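Myo-inositol 2-dehydrogenase (Lactobacillus plantarum WCFS1, PDB 3CEA) probably catalyses the NAD-dependent oxidation of myo-inositol at carbon 2, binding the dinucleotide in a Rossmann-fold domain. Local coordinates at residues 128-133 and 186-191; 133-138 and 292-297. One frame throughout, in Å; residues are numbered along the deposited sequence. Where two conformers were deposited one is given.

Interaction 1: residues 128-133 and 186-191; sequences SGFMRR and MNIHDI. With NAD (nicotinamide-adenine-dinucleotide), chain E.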
ATOM      1  N   SER A 128      15.874 -31.925  -3.846  1.00 44.62           N
ATOM      2  CA  SER A 128      16.313 -30.709  -4.530  0.50 44.79           C
ATOM      3  C   SER A 128      16.084 -29.476  -3.648  1.00 44.78           C
ATOM      4  O   SER A 128      15.615 -29.595  -2.511  1.00 44.82           O
ATOM      5  CB  SER A 128      15.597 -30.558  -5.878  0.50 44.79           C
ATOM      6  OG  SER A 128      14.220 -30.269  -5.705  0.50 45.59           O
ATOM      7  N   GLY A 129      16.409 -28.293  -4.169  1.00 44.65           N
ATOM      8  CA  GLY A 129      16.290 -27.061  -3.393  1.00 44.73           C
ATOM      9  C   GLY A 129      15.314 -26.002  -3.880  1.00 44.78           C
ATOM     10  O   GLY A 129      15.637 -24.813  -3.876  1.00 44.62           O
ATOM     11  N   PHE A 130      14.117 -26.415  -4.294  1.00 44.93           N
ATOM     12  CA  PHE A 130      13.073 -25.448  -4.644  1.00 45.10           C
ATOM     13  C   PHE A 130      12.346 -24.983  -3.385  1.00 44.92           C
ATOM     14  O   PHE A 130      11.254 -25.470  -3.062  1.00 45.32           O
ATOM     15  CB  PHE A 130      12.089 -26.014  -5.675  1.00 45.38           C
ATOM     16  CG  PHE A 130      12.672 -26.183  -7.053  1.00 46.84           C
ATOM     17  CD1 PHE A 130      13.248 -25.103  -7.724  1.00 47.01           C
ATOM     18  CD2 PHE A 130      12.625 -27.419  -7.694  1.00 47.85           C
ATOM     19  CE1 PHE A 130      13.783 -25.258  -9.005  1.00 48.01           C
ATOM     20  CE2 PHE A 130      13.154 -27.584  -8.977  1.00 47.79           C
ATOM     21  CZ  PHE A 130      13.735 -26.501  -9.632  1.00 46.93           C
HETATM   22  N   MSE A 131      12.967 -24.039  -2.681  1.00 44.23           N
HETATM   23  CA  MSE A 131      12.509 -23.608  -1.360  1.00 43.57           C
HETATM   24  C   MSE A 131      11.203 -22.810  -1.377  1.00 43.99           C
HETATM   25  O   MSE A 131      10.466 -22.815  -0.387  1.00 44.12           O
HETATM   26  CB  MSE A 131      13.610 -22.825  -0.622  1.00 42.98           C
HETATM   27  CG  MSE A 131      13.778 -21.366  -1.045  1.00 40.33           C
HETATM   28 SE   MSE A 131      14.434 -21.168  -2.866  0.75 35.18          SE
HETATM   29  CE  MSE A 131      14.383 -19.254  -2.976  1.00 38.70           C
ATOM     30  N   ARG A 132      10.917 -22.139  -2.494  1.00 43.97           N
ATOM     31  CA  ARG A 132       9.736 -21.268  -2.593  1.00 43.86           C
ATOM     32  C   ARG A 132       8.428 -22.010  -2.347  1.00 43.71           C
ATOM     33  O   ARG A 132       7.442 -21.406  -1.920  1.00 44.12           O
ATOM     34  CB  ARG A 132       9.690 -20.532  -3.935  1.00 43.91           C
ATOM     35  CG  ARG A 132      10.846 -19.566  -4.142  1.00 42.54           C
ATOM     36  CD  ARG A 132      10.606 -18.660  -5.328  1.00 43.37           C
ATOM     37  NE  ARG A 132      11.825 -17.954  -5.720  1.00 44.41           N
ATOM     38  CZ  ARG A 132      11.954 -17.240  -6.833  1.00 43.75           C
ATOM     39  NH1 ARG A 132      10.939 -17.128  -7.681  1.00 43.78           N
ATOM     40  NH2 ARG A 132      13.106 -16.642  -7.107  1.00 46.10           N
ATOM     41  N   ARG A 133       8.432 -23.318  -2.600  1.00 43.33           N
ATOM     42  CA  ARG A 133       7.274 -24.175  -2.334  1.00 43.25           C
ATOM     43  C   ARG A 133       6.971 -24.288  -0.836  1.00 43.15           C
ATOM     44  O   ARG A 133       5.843 -24.599  -0.444  1.00 43.38           O
ATOM     45  CB  ARG A 133       7.486 -25.571  -2.925  1.00 43.13           C
ATOM     46  CG  ARG A 133       7.437 -25.633  -4.444  1.00 43.44           C
ATOM     47  CD  ARG A 133       6.871 -26.972  -4.895  1.00 43.78           C
ATOM     48  NE  ARG A 133       7.104 -27.239  -6.313  1.00 42.86           N
ATOM     49  CZ  ARG A 133       6.584 -28.269  -6.977  1.00 44.81           C
ATOM     50  NH1 ARG A 133       5.787 -29.136  -6.361  1.00 43.59           N
ATOM     51  NH2 ARG A 133       6.858 -28.434  -8.265  1.00 43.65           N
HETATM   52  N   MSE A 186      18.198 -17.628 -12.385  1.00 56.04           N
HETATM   53  CA  MSE A 186      17.072 -16.912 -11.791  1.00 56.14           C
HETATM   54  C   MSE A 186      15.719 -17.590 -12.016  1.00 55.66           C
HETATM   55  O   MSE A 186      15.065 -18.019 -11.063  1.00 56.17           O
HETATM   56  CB  MSE A 186      17.006 -15.463 -12.285  1.00 56.53           C
HETATM   57  CG  MSE A 186      17.858 -14.467 -11.515  1.00 60.87           C
HETATM   58 SE   MSE A 186      17.670 -14.446  -9.547  0.75 73.11          SE
HETATM   59  CE  MSE A 186      15.841 -15.150  -9.284  1.00 62.46           C
ATOM     60  N   ASN A 187      15.319 -17.693 -13.282  1.00 54.75           N
ATOM     61  CA  ASN A 187      13.937 -18.004 -13.649  1.00 54.12           C
ATOM     62  C   ASN A 187      13.441 -19.422 -13.364  1.00 53.35           C
ATOM     63  O   ASN A 187      12.234 -19.675 -13.397  1.00 53.29           O
ATOM     64  CB  ASN A 187      13.698 -17.646 -15.119  1.00 54.32           C
ATOM     65  CG  ASN A 187      13.827 -16.159 -15.378  1.00 55.51           C
ATOM     66  OD1 ASN A 187      14.649 -15.727 -16.189  1.00 55.63           O
ATOM     67  ND2 ASN A 187      13.022 -15.364 -14.677  1.00 56.82           N
ATOM     68  N   ILE A 188      14.370 -20.332 -13.077  1.00 52.40           N
ATOM     69  CA  ILE A 188      14.057 -21.741 -12.819  1.00 51.34           C
ATOM     70  C   ILE A 188      13.049 -21.925 -11.677  1.00 50.96           C
ATOM     71  O   ILE A 188      12.214 -22.833 -11.717  1.00 50.64           O
ATOM     72  CB  ILE A 188      15.352 -22.566 -12.556  1.00 51.25           C
ATOM     73  CG1 ILE A 188      15.095 -24.066 -12.731  1.00 50.96           C
ATOM     74  CG2 ILE A 188      15.956 -22.238 -11.188  1.00 51.10           C
ATOM     75  CD1 ILE A 188      16.351 -24.912 -12.759  1.00 51.12           C
ATOM     76  N   HIS A 189      13.134 -21.052 -10.673  1.00 50.55           N
ATOM     77  CA  HIS A 189      12.243 -21.084  -9.520  1.00 49.92           C
ATOM     78  C   HIS A 189      10.796 -20.847  -9.925  1.00 49.17           C
ATOM     79  O   HIS A 189       9.902 -21.578  -9.499  1.00 49.00           O
ATOM     80  CB  HIS A 189      12.662 -20.032  -8.498  1.00 50.43           C
ATOM     81  CG  HIS A 189      13.965 -20.324  -7.825  1.00 50.93           C
ATOM     82  ND1 HIS A 189      14.068 -21.170  -6.742  1.00 51.45           N
ATOM     83  CD2 HIS A 189      15.216 -19.872  -8.073  1.00 51.50           C
ATOM     84  CE1 HIS A 189      15.329 -21.231  -6.354  1.00 52.34           C
ATOM     85  NE2 HIS A 189      16.045 -20.451  -7.143  1.00 52.75           N
ATOM     86  N   ASP A 190      10.584 -19.823 -10.750  1.00 48.71           N
ATOM     87  CA  ASP A 190       9.255 -19.469 -11.251  1.00 48.42           C
ATOM     88  C   ASP A 190       8.696 -20.545 -12.177  1.00 47.44           C
ATOM     89  O   ASP A 190       7.491 -20.814 -12.168  1.00 46.99           O
ATOM     90  CB  ASP A 190       9.290 -18.120 -11.973  1.00 48.72           C
ATOM     91  CG  ASP A 190       9.799 -16.990 -11.090  1.00 52.24           C
ATOM     92  OD1 ASP A 190       9.303 -16.854  -9.945  1.00 54.15           O
ATOM     93  OD2 ASP A 190      10.687 -16.229 -11.550  1.00 53.22           O
ATOM     94  N   ILE A 191       9.577 -21.155 -12.972  1.00 46.64           N
ATOM     95  CA  ILE A 191       9.203 -22.272 -13.842  1.00 45.87           C
ATOM     96  C   ILE A 191       8.574 -23.395 -13.020  1.00 45.64           C
ATOM     97  O   ILE A 191       7.479 -23.867 -13.342  1.00 45.69           O
ATOM     98  CB  ILE A 191      10.409 -22.794 -14.667  1.00 45.90           C
ATOM     99  CG1 ILE A 191      10.807 -21.761 -15.725  1.00 44.79           C
ATOM    100  CG2 ILE A 191      10.078 -24.139 -15.327  1.00 45.42           C
ATOM    101  CD1 ILE A 191      12.137 -22.017 -16.399  1.00 45.43           C
TER
HETATM  102  PA  NAD E 400      29.187 -19.364  -3.960  1.00 47.24           P
HETATM  103  O1A NAD E 400      28.873 -18.163  -3.154  1.00 46.59           O
HETATM  104  O2A NAD E 400      30.149 -19.064  -5.043  1.00 47.10           O
HETATM  105  O5B NAD E 400      29.732 -20.524  -2.986  1.00 50.10           O
HETATM  106  C5B NAD E 400      30.309 -21.702  -3.512  1.00 53.34           C
HETATM  107  C4B NAD E 400      31.046 -22.454  -2.406  1.00 54.76           C
HETATM  108  O4B NAD E 400      31.375 -23.767  -2.828  1.00 55.87           O
HETATM  109  C3B NAD E 400      32.349 -21.773  -2.019  1.00 55.00           C
HETATM  110  O3B NAD E 400      32.398 -21.713  -0.615  1.00 54.65           O
HETATM  111  C2B NAD E 400      33.440 -22.682  -2.551  1.00 56.34           C
HETATM  112  O2B NAD E 400      34.565 -22.730  -1.702  1.00 57.36           O
HETATM  113  C1B NAD E 400      32.751 -24.035  -2.633  1.00 55.99           C
HETATM  114  N9A NAD E 400      33.285 -24.851  -3.740  1.00 56.19           N
HETATM  115  C8A NAD E 400      33.406 -24.484  -5.058  1.00 56.40           C
HETATM  116  N7A NAD E 400      33.933 -25.517  -5.753  1.00 56.27           N
HETATM  117  C5A NAD E 400      34.156 -26.538  -4.896  1.00 56.29           C
HETATM  118  C6A NAD E 400      34.681 -27.813  -5.079  1.00 55.56           C
HETATM  119  N6A NAD E 400      34.833 -28.287  -6.311  1.00 55.25           N
HETATM  120  N1A NAD E 400      34.791 -28.664  -3.993  1.00 56.21           N
HETATM  121  C2A NAD E 400      34.384 -28.249  -2.735  1.00 55.83           C
HETATM  122  N3A NAD E 400      33.865 -26.978  -2.560  1.00 55.08           N
HETATM  123  C4A NAD E 400      33.752 -26.136  -3.624  1.00 56.11           C
HETATM  124  O3  NAD E 400      27.839 -19.986  -4.588  1.00 49.83           O
HETATM  125  PN  NAD E 400      26.419 -19.879  -3.833  1.00 48.70           P
HETATM  126  O1N NAD E 400      26.616 -20.122  -2.383  1.00 46.84           O
HETATM  127  O2N NAD E 400      25.765 -18.644  -4.309  1.00 49.70           O
HETATM  128  O5D NAD E 400      25.560 -21.094  -4.441  1.00 49.86           O
HETATM  129  C5D NAD E 400      26.041 -22.413  -4.541  1.00 48.86           C
HETATM  130  C4D NAD E 400      24.936 -23.267  -5.156  1.00 48.59           C
HETATM  131  O4D NAD E 400      23.686 -22.937  -4.576  1.00 48.80           O
HETATM  132  C3D NAD E 400      24.818 -23.047  -6.657  1.00 48.69           C
HETATM  133  O3D NAD E 400      24.795 -24.299  -7.302  1.00 48.31           O
HETATM  134  C2D NAD E 400      23.498 -22.323  -6.839  1.00 48.39           C
HETATM  135  O2D NAD E 400      22.808 -22.760  -7.984  1.00 48.85           O
HETATM  136  C1D NAD E 400      22.719 -22.646  -5.570  1.00 48.25           C
HETATM  137  N1N NAD E 400      21.851 -21.525  -5.159  1.00 48.25           N
HETATM  138  C2N NAD E 400      20.526 -21.775  -4.903  1.00 48.31           C
HETATM  139  C3N NAD E 400      19.671 -20.738  -4.515  1.00 48.30           C
HETATM  140  C7N NAD E 400      18.266 -21.023  -4.065  1.00 49.04           C
HETATM  141  O7N NAD E 400      17.325 -19.976  -4.109  1.00 47.83           O
HETATM  142  N7N NAD E 400      17.936 -22.246  -3.638  1.00 48.79           N
HETATM  143  C4N NAD E 400      20.176 -19.445  -4.390  1.00 47.76           C
HETATM  144  C5N NAD E 400      21.522 -19.200  -4.653  1.00 47.89           C
HETATM  145  C6N NAD E 400      22.352 -20.252  -5.038  1.00 47.25           C
HETATM  146  O   HOH W   1      12.893 -16.573 -10.265  1.00 45.47           O

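Interaction 2: residues 133-138 and 292-297; sequences RYDDSY and ERFDTA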
ATOM      1  N   ARG A 133       8.432 -23.318  -2.600  1.00 43.33           N
ATOM      2  CA  ARG A 133       7.274 -24.175  -2.334  1.00 43.25           C
ATOM      3  C   ARG A 133       6.971 -24.288  -0.836  1.00 43.15           C
ATOM      4  O   ARG A 133       5.843 -24.599  -0.444  1.00 43.38           O
ATOM      5  CB  ARG A 133       7.486 -25.571  -2.925  1.00 43.13           C
ATOM      6  CG  ARG A 133       7.437 -25.633  -4.444  1.00 43.44           C
ATOM      7  CD  ARG A 133       6.871 -26.972  -4.895  1.00 43.78           C
ATOM      8  NE  ARG A 133       7.104 -27.239  -6.313  1.00 42.86           N
ATOM      9  CZ  ARG A 133       6.584 -28.269  -6.977  1.00 44.81           C
ATOM     10  NH1 ARG A 133       5.787 -29.136  -6.361  1.00 43.59           N
ATOM     11  NH2 ARG A 133       6.858 -28.434  -8.265  1.00 43.65           N
ATOM     12  N   TYR A 134       7.988 -24.034  -0.015  1.00 43.08           N
ATOM     13  CA  TYR A 134       7.873 -24.072   1.443  1.00 42.81           C
ATOM     14  C   TYR A 134       7.479 -22.717   2.034  1.00 42.80           C
ATOM     15  O   TYR A 134       6.976 -22.651   3.159  1.00 42.98           O
ATOM     16  CB  TYR A 134       9.191 -24.542   2.069  1.00 42.41           C
ATOM     17  CG  TYR A 134       9.545 -25.980   1.758  1.00 42.29           C
ATOM     18  CD1 TYR A 134      10.211 -26.318   0.577  1.00 42.06           C
ATOM     19  CD2 TYR A 134       9.216 -27.004   2.646  1.00 41.64           C
ATOM     20  CE1 TYR A 134      10.535 -27.639   0.289  1.00 42.16           C
ATOM     21  CE2 TYR A 134       9.536 -28.327   2.366  1.00 40.97           C
ATOM     22  CZ  TYR A 134      10.196 -28.637   1.189  1.00 41.29           C
ATOM     23  OH  TYR A 134      10.515 -29.944   0.910  1.00 41.97           O
ATOM     24  N   ASP A 135       7.717 -21.645   1.275  1.00 42.62           N
ATOM     25  CA  ASP A 135       7.411 -20.281   1.717  1.00 42.19           C
ATOM     26  C   ASP A 135       5.935 -20.133   2.088  1.00 41.83           C
ATOM     27  O   ASP A 135       5.059 -20.641   1.385  1.00 41.69           O
ATOM     28  CB  ASP A 135       7.795 -19.263   0.639  1.00 42.19           C
ATOM     29  CG  ASP A 135       7.431 -17.843   1.023  1.00 42.97           C
ATOM     30  OD1 ASP A 135       8.151 -17.240   1.846  1.00 44.17           O
ATOM     31  OD2 ASP A 135       6.418 -17.331   0.503  1.00 44.28           O
ATOM     32  N   ASP A 136       5.685 -19.436   3.196  1.00 41.46           N
ATOM     33  CA  ASP A 136       4.344 -19.279   3.764  1.00 41.31           C
ATOM     34  C   ASP A 136       3.361 -18.604   2.811  1.00 41.00           C
ATOM     35  O   ASP A 136       2.205 -19.021   2.713  1.00 40.76           O
ATOM     36  CB  ASP A 136       4.421 -18.498   5.082  1.00 41.54           C
ATOM     37  CG  ASP A 136       3.160 -18.634   5.918  1.00 42.02           C
ATOM     38  N   SER A 137       3.832 -17.570   2.114  1.00 40.92           N
ATOM     39  CA  SER A 137       3.000 -16.785   1.195  1.00 40.65           C
ATOM     40  C   SER A 137       2.642 -17.542  -0.086  1.00 40.84           C
ATOM     41  O   SER A 137       1.478 -17.550  -0.504  1.00 40.44           O
ATOM     42  CB  SER A 137       3.671 -15.447   0.861  1.00 40.32           C
ATOM     43  OG  SER A 137       3.721 -14.607   2.000  1.00 37.84           O
ATOM     44  N   TYR A 138       3.640 -18.174  -0.704  1.00 41.12           N
ATOM     45  CA  TYR A 138       3.403 -18.996  -1.890  1.00 41.37           C
ATOM     46  C   TYR A 138       2.407 -20.116  -1.593  1.00 41.24           C
ATOM     47  O   TYR A 138       1.500 -20.370  -2.393  1.00 41.51           O
ATOM     48  CB  TYR A 138       4.711 -19.553  -2.461  1.00 41.20           C
ATOM     49  CG  TYR A 138       5.537 -18.522  -3.202  1.00 41.73           C
ATOM     50  CD1 TYR A 138       5.125 -18.033  -4.441  1.00 41.67           C
ATOM     51  CD2 TYR A 138       6.732 -18.038  -2.668  1.00 42.04           C
ATOM     52  CE1 TYR A 138       5.874 -17.088  -5.126  1.00 41.25           C
ATOM     53  CE2 TYR A 138       7.493 -17.088  -3.349  1.00 41.61           C
ATOM     54  CZ  TYR A 138       7.058 -16.620  -4.579  1.00 42.30           C
ATOM     55  OH  TYR A 138       7.799 -15.681  -5.265  1.00 41.65           O
ATOM     56  N   GLU A 292      17.496 -13.309   2.902  1.00 43.69           N
ATOM     57  CA  GLU A 292      16.657 -12.641   3.896  1.00 44.01           C
ATOM     58  C   GLU A 292      15.172 -12.866   3.622  1.00 43.63           C
ATOM     59  O   GLU A 292      14.385 -13.052   4.554  1.00 43.64           O
ATOM     60  CB  GLU A 292      16.971 -11.143   3.960  1.00 44.11           C
ATOM     61  CG  GLU A 292      18.321 -10.824   4.594  1.00 46.77           C
ATOM     62  CD  GLU A 292      18.420 -11.266   6.049  1.00 49.05           C
ATOM     63  OE1 GLU A 292      17.825 -10.596   6.919  1.00 52.42           O
ATOM     64  OE2 GLU A 292      19.102 -12.277   6.320  1.00 48.04           O
ATOM     65  N   ARG A 293      14.805 -12.853   2.342  1.00 43.11           N
ATOM     66  CA  ARG A 293      13.428 -13.075   1.905  1.00 42.47           C
ATOM     67  C   ARG A 293      12.946 -14.492   2.220  1.00 42.48           C
ATOM     68  O   ARG A 293      11.821 -14.683   2.692  1.00 42.16           O
ATOM     69  CB  ARG A 293      13.301 -12.769   0.402  1.00 42.21           C
ATOM     70  CG  ARG A 293      12.016 -13.249  -0.285  1.00 41.60           C
ATOM     71  CD  ARG A 293      10.762 -12.566   0.242  1.00 40.13           C
ATOM     72  NE  ARG A 293       9.556 -13.085  -0.396  1.00 41.09           N
ATOM     73  CZ  ARG A 293       8.809 -14.081   0.081  1.00 41.19           C
ATOM     74  NH1 ARG A 293       9.129 -14.688   1.220  1.00 40.12           N
ATOM     75  NH2 ARG A 293       7.731 -14.469  -0.587  1.00 38.89           N
ATOM     76  N   PHE A 294      13.806 -15.477   1.977  1.00 42.55           N
ATOM     77  CA  PHE A 294      13.412 -16.878   2.066  1.00 42.46           C
ATOM     78  C   PHE A 294      14.040 -17.657   3.223  1.00 42.94           C
ATOM     79  O   PHE A 294      14.003 -18.895   3.233  1.00 43.28           O
ATOM     80  CB  PHE A 294      13.669 -17.574   0.726  1.00 42.19           C
ATOM     81  CG  PHE A 294      12.766 -17.104  -0.379  1.00 41.77           C
ATOM     82  CD1 PHE A 294      11.400 -17.374  -0.340  1.00 41.38           C
ATOM     83  CD2 PHE A 294      13.275 -16.387  -1.455  1.00 41.41           C
ATOM     84  CE1 PHE A 294      10.553 -16.939  -1.357  1.00 41.21           C
ATOM     85  CE2 PHE A 294      12.438 -15.954  -2.481  1.00 41.19           C
ATOM     86  CZ  PHE A 294      11.073 -16.231  -2.428  1.00 41.62           C
ATOM     87  N   ASP A 295      14.588 -16.932   4.199  1.00 43.02           N
ATOM     88  CA  ASP A 295      15.247 -17.530   5.367  1.00 42.81           C
ATOM     89  C   ASP A 295      14.447 -18.670   6.011  1.00 42.79           C
ATOM     90  O   ASP A 295      14.983 -19.758   6.228  1.00 42.95           O
ATOM     91  CB  ASP A 295      15.575 -16.456   6.408  1.00 42.79           C
ATOM     92  CG  ASP A 295      16.400 -16.994   7.564  1.00 44.15           C
ATOM     93  OD1 ASP A 295      17.595 -17.307   7.357  1.00 44.13           O
ATOM     94  OD2 ASP A 295      15.850 -17.099   8.683  1.00 45.00           O
ATOM     95  N   THR A 296      13.171 -18.415   6.309  1.00 42.70           N
ATOM     96  CA  THR A 296      12.290 -19.420   6.921  1.00 42.45           C
ATOM     97  C   THR A 296      12.063 -20.623   5.996  1.00 42.58           C
ATOM     98  O   THR A 296      12.132 -21.771   6.441  1.00 43.20           O
ATOM     99  CB  THR A 296      10.932 -18.813   7.346  1.00 42.32           C
ATOM    100  OG1 THR A 296      11.150 -17.612   8.095  1.00 41.80           O
ATOM    101  CG2 THR A 296      10.139 -19.797   8.201  1.00 41.93           C
ATOM    102  N   ALA A 297      11.802 -20.353   4.715  1.00 42.27           N
ATOM    103  CA  ALA A 297      11.613 -21.406   3.714  1.00 41.81           C
ATOM    104  C   ALA A 297      12.838 -22.313   3.595  1.00 41.79           C
ATOM    105  O   ALA A 297      12.698 -23.529   3.467  1.00 41.62           O
ATOM    106  CB  ALA A 297      11.256 -20.804   2.360  1.00 41.78           C
TER
HETATM  107  O   HOH W   2      10.237 -17.918   3.899  1.00 34.72           O
HETATM  108  O   HOH W   3       7.524 -13.521  -3.230  1.00 44.07           O

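Interaction 1: residues 128-133 and 186-191
R132 lays its guanidinium against H189, with CB of the histidine sitting over the centre of the guanidinium face, 3.3 Å above the plane. The two flat groups are nearly parallel, 12° apart, although the side chains as a whole run at about a right angle. The arginine gets there by an extended chain from CG to NE, set off from CG anti to the carbonyl carbon (chi1 -64°). At its end NH1 makes a salt bridge to OD1 of D190 at 2.8 Å; that oxygen lies at the guanidinium edge while the carboxylate is turned 58° against it. A water bridges the same groups: it donates to D190 OD2 and to the backbone O of M186, and takes a weak bond from R132 NH2. CE of M186 also reaches the guanidinium edge. Neither R132 NE nor H189 ND1, both buried here, has a polar partner in the model.

M131, a selenomethionine, bends at chi2 and brings SE obliquely to the H189 ring, 3.6 Å from CE1. Its CE and the imidazole both meet the nicotinamide carboxamide of NAD, H189 CE1 standing 3.3 Å from O7N, so this contact forms part of the cofactor pocket. F130, centre of an inverse gamma turn, touches I188 CG1 through CE1 at 4.1 Å. The loop after strand 126-127 thus meets helix 182-198, joining the Rossmann part to the C-terminal domain; helix 319-338 packs on F130 and I188, strand 237-243 on D190, and helix 295-311 on M131.

Interaction 2: residues 133-138 and 292-297
D135 and R293 form a two-pronged salt bridge that ties the start of helix 136-146 to the end of helix 290-293, just before helix 295-311. NH1 gives the shorter bond, 2.8 Å to OD1, approaching from above the carboxylate plane; NH2 adds a weak one to OD2 at 3.3 Å. The planes stand 62° apart. With CG of D135 anti to the backbone N (chi1 177°), OD2 also caps the helix, accepting from Y138 N at 3.1 Å and weakly from S137 N.

The close packing lies around F294. Its CE1 sits 3.6 Å above the centre of the R293 guanidinium, and the same atom meets CE2 of Y138 at 3.7 Å, edge against edge. A297 CB presses on the D135 backbone, 3.8 Å from N. Water fills in at two separate, looser edges: one molecule donates to D135 OD1 and accepts from A297 N, and another links R293 NH2 with Y138 OH. The Y134 side chain leads away, its OH hydrogen-bonded to D304 OD2, and S137 OG bonds to the backbone of R273 in the second subunit.

Were D135 an alanine, R293 would probably lose its countercharge and the amide of Y138 its cap. One carboxylate thus serves both a helix start and an arginine far along the chain, and the positive guanidinium together with the helix N-terminus probably favours its ionised form.

Interactions 1 and 2 run on from each other through R133, their centres about 11 Å apart. Both are buried, but interaction 1 lies nearer the middle of the chain, against the nicotinamide end of NAD, and interaction 2 lies further out, beside the second subunit. Each has an arginine-aspartate salt bridge, but with the roles exchanged: the 128-138 run supplies the arginine in the first and the aspartate in the second. The first engages helix 182-198, the second the end of helix 290-293 and the start of helix 295-311. They meet where the CE of M131 packs on CD2 of F294 (3.4 Å), and R132 CG packs on the same phenylalanine.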